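Local coordinates for protein salicylate carboxymethyltransferase (Clarkia breweri, PDB 1M6E) that catalyses transfer of a methyl group from S-adenosyl-L-methionine to the carboxyl group of salicylic acid, giving the volatile ester methyl salicylate, at residues 48-58 with 134-145. Residues are numbered along the deposited sequence; the frame is centred on the assembly and turned at random.
Sequences TVTTRLAIADL and LFPRNTLHFIHS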
ATOM      1  N   THR A  48       9.818  24.289  12.867  1.00103.08           N
ATOM      2  CA  THR A  48      10.444  22.982  13.023  1.00 92.83           C
ATOM      3  C   THR A  48       9.678  22.381  11.859  1.00 85.75           C
ATOM      4  O   THR A  48      10.217  21.662  11.021  1.00 85.37           O
ATOM      5  CB  THR A  48      10.095  22.245  14.339  1.00 82.92           C
ATOM      6  OG1 THR A  48       8.692  22.327  14.614  1.00 89.48           O
ATOM      7  CG2 THR A  48      10.877  22.837  15.455  1.00 85.97           C
ATOM      8  N   VAL A  49       8.406  22.742  11.794  1.00 74.80           N
ATOM      9  CA  VAL A  49       7.584  22.302  10.703  1.00 70.86           C
ATOM     10  C   VAL A  49       7.570  23.476   9.745  1.00 73.37           C
ATOM     11  O   VAL A  49       6.791  24.430   9.876  1.00 73.35           O
ATOM     12  CB  VAL A  49       6.168  21.939  11.148  1.00 64.52           C
ATOM     13  CG1 VAL A  49       5.304  21.690   9.929  1.00 53.61           C
ATOM     14  CG2 VAL A  49       6.214  20.685  12.021  1.00 55.16           C
ATOM     15  N   THR A  50       8.486  23.395   8.794  1.00 70.09           N
ATOM     16  CA  THR A  50       8.642  24.413   7.789  1.00 71.16           C
ATOM     17  C   THR A  50       7.859  24.062   6.537  1.00 71.08           C
ATOM     18  O   THR A  50       6.633  24.081   6.530  1.00 79.42           O
ATOM     19  CB  THR A  50      10.116  24.572   7.432  1.00 69.88           C
ATOM     20  OG1 THR A  50      10.856  24.811   8.631  1.00 69.82           O
ATOM     21  CG2 THR A  50      10.316  25.738   6.472  1.00 78.40           C
ATOM     22  N   THR A  51       8.574  23.724   5.478  1.00 64.86           N
ATOM     23  CA  THR A  51       7.944  23.398   4.220  1.00 60.36           C
ATOM     24  C   THR A  51       7.343  21.991   4.134  1.00 61.66           C
ATOM     25  O   THR A  51       6.584  21.702   3.202  1.00 58.76           O
ATOM     26  CB  THR A  51       8.951  23.621   3.100  1.00 57.55           C
ATOM     27  OG1 THR A  51      10.037  22.693   3.216  1.00 58.13           O
ATOM     28  CG2 THR A  51       9.511  25.009   3.229  1.00 53.65           C
ATOM     29  N   ARG A  52       7.656  21.132   5.111  1.00 64.30           N
ATOM     30  CA  ARG A  52       7.149  19.753   5.124  1.00 57.24           C
ATOM     31  C   ARG A  52       6.663  19.274   6.466  1.00 52.98           C
ATOM     32  O   ARG A  52       7.397  19.296   7.441  1.00 62.65           O
ATOM     33  CB  ARG A  52       8.230  18.788   4.663  1.00 63.80           C
ATOM     34  CG  ARG A  52       7.698  17.570   3.935  1.00 76.33           C
ATOM     35  CD  ARG A  52       8.832  16.653   3.473  1.00 74.79           C
ATOM     36  NE  ARG A  52       9.129  15.615   4.462  1.00 84.98           N
ATOM     37  CZ  ARG A  52      10.130  15.645   5.342  1.00 87.21           C
ATOM     38  NH1 ARG A  52      10.986  16.669   5.387  1.00 76.69           N
ATOM     39  NH2 ARG A  52      10.255  14.641   6.202  1.00 86.57           N
ATOM     40  N   LEU A  53       5.416  18.863   6.526  1.00 46.34           N
ATOM     41  CA  LEU A  53       4.886  18.328   7.758  1.00 44.78           C
ATOM     42  C   LEU A  53       4.712  16.857   7.382  1.00 52.08           C
ATOM     43  O   LEU A  53       4.315  16.548   6.262  1.00 60.37           O
ATOM     44  CB  LEU A  53       3.548  18.986   8.103  1.00 48.97           C
ATOM     45  CG  LEU A  53       2.704  18.367   9.233  1.00 54.41           C
ATOM     46  CD1 LEU A  53       3.448  18.375  10.548  1.00 40.79           C
ATOM     47  CD2 LEU A  53       1.429  19.147   9.382  1.00 55.14           C
ATOM     48  N   ALA A  54       5.030  15.948   8.295  1.00 51.92           N
ATOM     49  CA  ALA A  54       4.922  14.523   8.007  1.00 47.01           C
ATOM     50  C   ALA A  54       4.195  13.727   9.082  1.00 46.12           C
ATOM     51  O   ALA A  54       4.802  13.160   9.974  1.00 46.78           O
ATOM     52  CB  ALA A  54       6.310  13.949   7.778  1.00 50.62           C
ATOM     53  N   ILE A  55       2.880  13.689   8.977  1.00 45.00           N
ATOM     54  CA  ILE A  55       2.041  12.966   9.908  1.00 46.49           C
ATOM     55  C   ILE A  55       2.041  11.496   9.517  1.00 43.77           C
ATOM     56  O   ILE A  55       2.139  11.177   8.332  1.00 47.03           O
ATOM     57  CB  ILE A  55       0.620  13.501   9.818  1.00 58.87           C
ATOM     58  CG1 ILE A  55       0.654  15.022   9.946  1.00 73.61           C
ATOM     59  CG2 ILE A  55      -0.254  12.864  10.886  1.00 62.40           C
ATOM     60  CD1 ILE A  55      -0.720  15.677   9.980  1.00 88.24           C
ATOM     61  N   ALA A  56       1.906  10.608  10.502  1.00 33.60           N
ATOM     62  CA  ALA A  56       1.904   9.167  10.242  1.00 29.91           C
ATOM     63  C   ALA A  56       0.991   8.391  11.165  1.00 31.24           C
ATOM     64  O   ALA A  56       1.254   8.353  12.363  1.00 42.58           O
ATOM     65  CB  ALA A  56       3.313   8.631  10.396  1.00 32.50           C
ATOM     66  N   ASP A  57      -0.056   7.754  10.641  1.00 27.14           N
ATOM     67  CA  ASP A  57      -0.967   6.971  11.493  1.00 35.34           C
ATOM     68  C   ASP A  57      -0.414   5.555  11.691  1.00 32.93           C
ATOM     69  O   ASP A  57      -0.096   4.863  10.744  1.00 48.68           O
ATOM     70  CB  ASP A  57      -2.388   6.900  10.900  1.00 40.10           C
ATOM     71  CG  ASP A  57      -3.482   6.552  11.973  1.00 71.72           C
ATOM     72  OD1 ASP A  57      -3.414   5.479  12.639  1.00 61.62           O
ATOM     73  OD2 ASP A  57      -4.428   7.367  12.145  1.00 75.60           O
ATOM     74  N   LEU A  58      -0.282   5.128  12.933  1.00 33.91           N
ATOM     75  CA  LEU A  58       0.251   3.816  13.223  1.00 39.47           C
ATOM     76  C   LEU A  58      -0.868   2.885  13.666  1.00 49.40           C
ATOM     77  O   LEU A  58      -1.551   3.143  14.668  1.00 52.56           O
ATOM     78  CB  LEU A  58       1.333   3.941  14.301  1.00 36.08           C
ATOM     79  CG  LEU A  58       2.797   3.910  13.823  1.00 39.00           C
ATOM     80  CD1 LEU A  58       2.953   4.399  12.395  1.00 38.99           C
ATOM     81  CD2 LEU A  58       3.622   4.755  14.742  1.00 23.87           C
ATOM     82  N   LEU A 134      10.065   1.693  11.211  1.00 45.11           N
ATOM     83  CA  LEU A 134       9.298   1.801   9.983  1.00 33.72           C
ATOM     84  C   LEU A 134       9.785   2.929   9.087  1.00 35.30           C
ATOM     85  O   LEU A 134       9.635   2.863   7.869  1.00 48.24           O
ATOM     86  CB  LEU A 134       7.820   1.976  10.335  1.00 22.78           C
ATOM     87  CG  LEU A 134       7.281   0.842  11.231  1.00 29.55           C
ATOM     88  CD1 LEU A 134       6.135   1.345  12.112  1.00 23.26           C
ATOM     89  CD2 LEU A 134       6.822  -0.320  10.386  1.00 24.04           C
ATOM     90  N   PHE A 135      10.394   3.959   9.676  1.00 42.08           N
ATOM     91  CA  PHE A 135      10.884   5.106   8.900  1.00 39.72           C
ATOM     92  C   PHE A 135      12.301   5.445   9.287  1.00 45.03           C
ATOM     93  O   PHE A 135      12.742   5.132  10.403  1.00 50.93           O
ATOM     94  CB  PHE A 135      10.031   6.372   9.156  1.00 43.05           C
ATOM     95  CG  PHE A 135       8.557   6.105   9.256  1.00 36.95           C
ATOM     96  CD1 PHE A 135       8.021   5.564  10.431  1.00 26.23           C
ATOM     97  CD2 PHE A 135       7.741   6.247   8.128  1.00 25.75           C
ATOM     98  CE1 PHE A 135       6.696   5.147  10.481  1.00 38.94           C
ATOM     99  CE2 PHE A 135       6.433   5.841   8.163  1.00 30.91           C
ATOM    100  CZ  PHE A 135       5.897   5.283   9.338  1.00 42.05           C
ATOM    101  N   PRO A 136      13.033   6.101   8.376  1.00 39.60           N
ATOM    102  CA  PRO A 136      14.416   6.526   8.587  1.00 43.30           C
ATOM    103  C   PRO A 136      14.526   7.421   9.817  1.00 44.07           C
ATOM    104  O   PRO A 136      13.512   7.812  10.385  1.00 43.38           O
ATOM    105  CB  PRO A 136      14.733   7.246   7.294  1.00 36.60           C
ATOM    106  CG  PRO A 136      14.078   6.379   6.318  1.00 35.64           C
ATOM    107  CD  PRO A 136      12.705   6.176   6.951  1.00 37.65           C
ATOM    108  N   ARG A 137      15.748   7.731  10.247  1.00 55.10           N
ATOM    109  CA  ARG A 137      15.929   8.563  11.444  1.00 60.13           C
ATOM    110  C   ARG A 137      15.471   9.992  11.213  1.00 57.92           C
ATOM    111  O   ARG A 137      15.591  10.515  10.102  1.00 56.39           O
ATOM    112  CB  ARG A 137      17.387   8.547  11.898  1.00 56.56           C
ATOM    113  CG  ARG A 137      17.778   7.276  12.550  1.00 60.74           C
ATOM    114  CD  ARG A 137      18.994   7.449  13.410  1.00 72.45           C
ATOM    115  NE  ARG A 137      19.790   6.235  13.357  1.00 96.14           N
ATOM    116  CZ  ARG A 137      20.419   5.811  12.261  1.00106.12           C
ATOM    117  NH1 ARG A 137      20.346   6.518  11.132  1.00102.93           N
ATOM    118  NH2 ARG A 137      21.104   4.668  12.289  1.00107.32           N
ATOM    119  N   ASN A 138      14.949  10.621  12.260  1.00 54.37           N
ATOM    120  CA  ASN A 138      14.451  11.994  12.153  1.00 63.73           C
ATOM    121  C   ASN A 138      13.781  12.279  10.800  1.00 65.27           C
ATOM    122  O   ASN A 138      14.283  13.057   9.985  1.00 60.45           O
ATOM    123  CB  ASN A 138      15.587  12.971  12.409  1.00 61.08           C
ATOM    124  CG  ASN A 138      16.001  12.998  13.855  1.00 65.16           C
ATOM    125  OD1 ASN A 138      15.360  12.374  14.720  1.00 65.99           O
ATOM    126  ND2 ASN A 138      17.070  13.728  14.139  1.00 68.57           N
ATOM    127  N   THR A 139      12.630  11.633  10.602  1.00 71.93           N
ATOM    128  CA  THR A 139      11.825  11.706   9.384  1.00 67.18           C
ATOM    129  C   THR A 139      10.453  12.262   9.729  1.00 62.70           C
ATOM    130  O   THR A 139       9.810  12.910   8.902  1.00 67.52           O
ATOM    131  CB  THR A 139      11.605  10.260   8.773  1.00 72.88           C
ATOM    132  OG1 THR A 139      12.867   9.685   8.420  1.00 74.11           O
ATOM    133  CG2 THR A 139      10.699  10.289   7.526  1.00 79.36           C
ATOM    134  N   LEU A 140      10.029  12.043  10.965  1.00 49.48           N
ATOM    135  CA  LEU A 140       8.689  12.419  11.368  1.00 51.47           C
ATOM    136  C   LEU A 140       8.385  13.521  12.367  1.00 53.13           C
ATOM    137  O   LEU A 140       8.991  13.565  13.432  1.00 56.08           O
ATOM    138  CB  LEU A 140       7.992  11.151  11.863  1.00 44.19           C
ATOM    139  CG  LEU A 140       7.265  10.260  10.861  1.00 49.13           C
ATOM    140  CD1 LEU A 140       8.053  10.091   9.579  1.00 49.92           C
ATOM    141  CD2 LEU A 140       6.999   8.934  11.526  1.00 46.24           C
ATOM    142  N   HIS A 141       7.421  14.386  12.007  1.00 47.92           N
ATOM    143  CA  HIS A 141       6.896  15.431  12.897  1.00 34.74           C
ATOM    144  C   HIS A 141       5.456  14.977  13.044  1.00 43.78           C
ATOM    145  O   HIS A 141       4.656  15.162  12.134  1.00 62.93           O
ATOM    146  CB  HIS A 141       6.812  16.831  12.278  1.00 25.67           C
ATOM    147  CG  HIS A 141       7.636  17.040  11.055  1.00 33.90           C
ATOM    148  ND1 HIS A 141       9.007  17.144  11.085  1.00 50.21           N
ATOM    149  CD2 HIS A 141       7.274  17.243   9.768  1.00 47.92           C
ATOM    150  CE1 HIS A 141       9.457  17.400   9.869  1.00 49.72           C
ATOM    151  NE2 HIS A 141       8.425  17.467   9.050  1.00 46.65           N
ATOM    152  N   PHE A 142       5.109  14.354  14.151  1.00 44.76           N
ATOM    153  CA  PHE A 142       3.724  13.885  14.398  1.00 43.18           C
ATOM    154  C   PHE A 142       3.330  12.477  14.031  1.00 41.11           C
ATOM    155  O   PHE A 142       3.257  12.103  12.861  1.00 50.99           O
ATOM    156  CB  PHE A 142       2.627  14.798  13.802  1.00 33.32           C
ATOM    157  CG  PHE A 142       1.357  14.791  14.629  1.00 34.11           C
ATOM    158  CD1 PHE A 142       1.120  15.783  15.578  1.00 34.96           C
ATOM    159  CD2 PHE A 142       0.490  13.702  14.587  1.00 37.68           C
ATOM    160  CE1 PHE A 142       0.044  15.687  16.486  1.00 36.29           C
ATOM    161  CE2 PHE A 142      -0.580  13.593  15.479  1.00 35.22           C
ATOM    162  CZ  PHE A 142      -0.800  14.589  16.434  1.00 43.94           C
ATOM    163  N   ILE A 143       2.987  11.744  15.080  1.00 35.77           N
ATOM    164  CA  ILE A 143       2.566  10.361  15.011  1.00 38.16           C
ATOM    165  C   ILE A 143       1.213  10.132  15.700  1.00 41.61           C
ATOM    166  O   ILE A 143       1.112  10.232  16.916  1.00 43.03           O
ATOM    167  CB  ILE A 143       3.594   9.482  15.710  1.00 26.16           C
ATOM    168  CG1 ILE A 143       4.818   9.323  14.838  1.00 18.46           C
ATOM    169  CG2 ILE A 143       3.003   8.188  16.066  1.00  5.48           C
ATOM    170  CD1 ILE A 143       5.896   8.506  15.489  1.00 36.36           C
ATOM    171  N   HIS A 144       0.178   9.802  14.937  1.00 35.68           N
ATOM    172  CA  HIS A 144      -1.101   9.539  15.569  1.00 35.86           C
ATOM    173  C   HIS A 144      -1.305   8.030  15.824  1.00 31.99           C
ATOM    174  O   HIS A 144      -0.656   7.236  15.185  1.00 32.20           O
ATOM    175  CB  HIS A 144      -2.257  10.074  14.712  1.00 24.06           C
ATOM    176  CG  HIS A 144      -3.583   9.799  15.328  1.00 27.41           C
ATOM    177  ND1 HIS A 144      -4.369   8.732  14.943  1.00 30.34           N
ATOM    178  CD2 HIS A 144      -4.144  10.290  16.458  1.00 38.39           C
ATOM    179  CE1 HIS A 144      -5.349   8.570  15.817  1.00 43.70           C
ATOM    180  NE2 HIS A 144      -5.231   9.500  16.749  1.00 59.49           N
ATOM    181  N   SER A 145      -2.166   7.634  16.771  1.00 29.74           N
ATOM    182  CA  SER A 145      -2.421   6.212  16.974  1.00 32.80           C
ATOM    183  C   SER A 145      -3.499   5.757  17.915  1.00 36.22           C
ATOM    184  O   SER A 145      -3.237   5.579  19.097  1.00 52.68           O
ATOM    185  CB  SER A 145      -1.151   5.461  17.396  1.00 46.81           C
ATOM    186  OG  SER A 145      -1.495   4.131  17.809  1.00 35.03           O
TER
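Asp-57 and His-144 are paired on neighbouring parallel strands of the Rossmann-like sheet, and their side chains run side by side from the same face. His-144 ND1 donates to Asp-57 OD2 over 3.1 Å in a nearly straight bond (161° at the hydrogen). The oxygen lies close to the imidazole plane, yet the donor stands above the carboxylate, and the two planes are turned 66° apart. Both side chains extend with CG anti to the backbone N, which brings them abreast.

The backbones join alongside: Leu-58 N reaches His-144 O at 3.1 Å, His-144 N bonds to Ala-56 O, and Ala-56 N makes a weak bond to Phe-142 O. Ile-55 CG2 and Phe-142 CD2 pack 3.9 Å apart on the Asp-57 side, where Phe-142 also meets helix 33-44. On the face of Ala-56 and Ile-143, Leu-140 CD2 touches Ala-56 CB at 3.9 Å and also lies over one face of the Phe-135 ring, toward its rim. Leu-58 CD2 crosses to Ile-143 CG2 at 3.7 Å, while its CD1 comes to the edge of the same Phe-135 ring.

Before the paired strands, His-141 lies across residues 52-54, with NE2 2.6 Å from Arg-52 O and its ring edge toward Leu-53 CA. His-141 NE2 also sits over one face of the Arg-52 guanidinium, displaced toward its rim, and Arg-52 NE is hydrogen-bonded to Gln-93 OE1 on strand 91-98.

Bound S-adenosyl-L-homocysteine lies beside Asp-57. The buried imidazole bond probably steadies this carboxylate next to the cofactor pocket, while the backbone bonds hold the two strands in register.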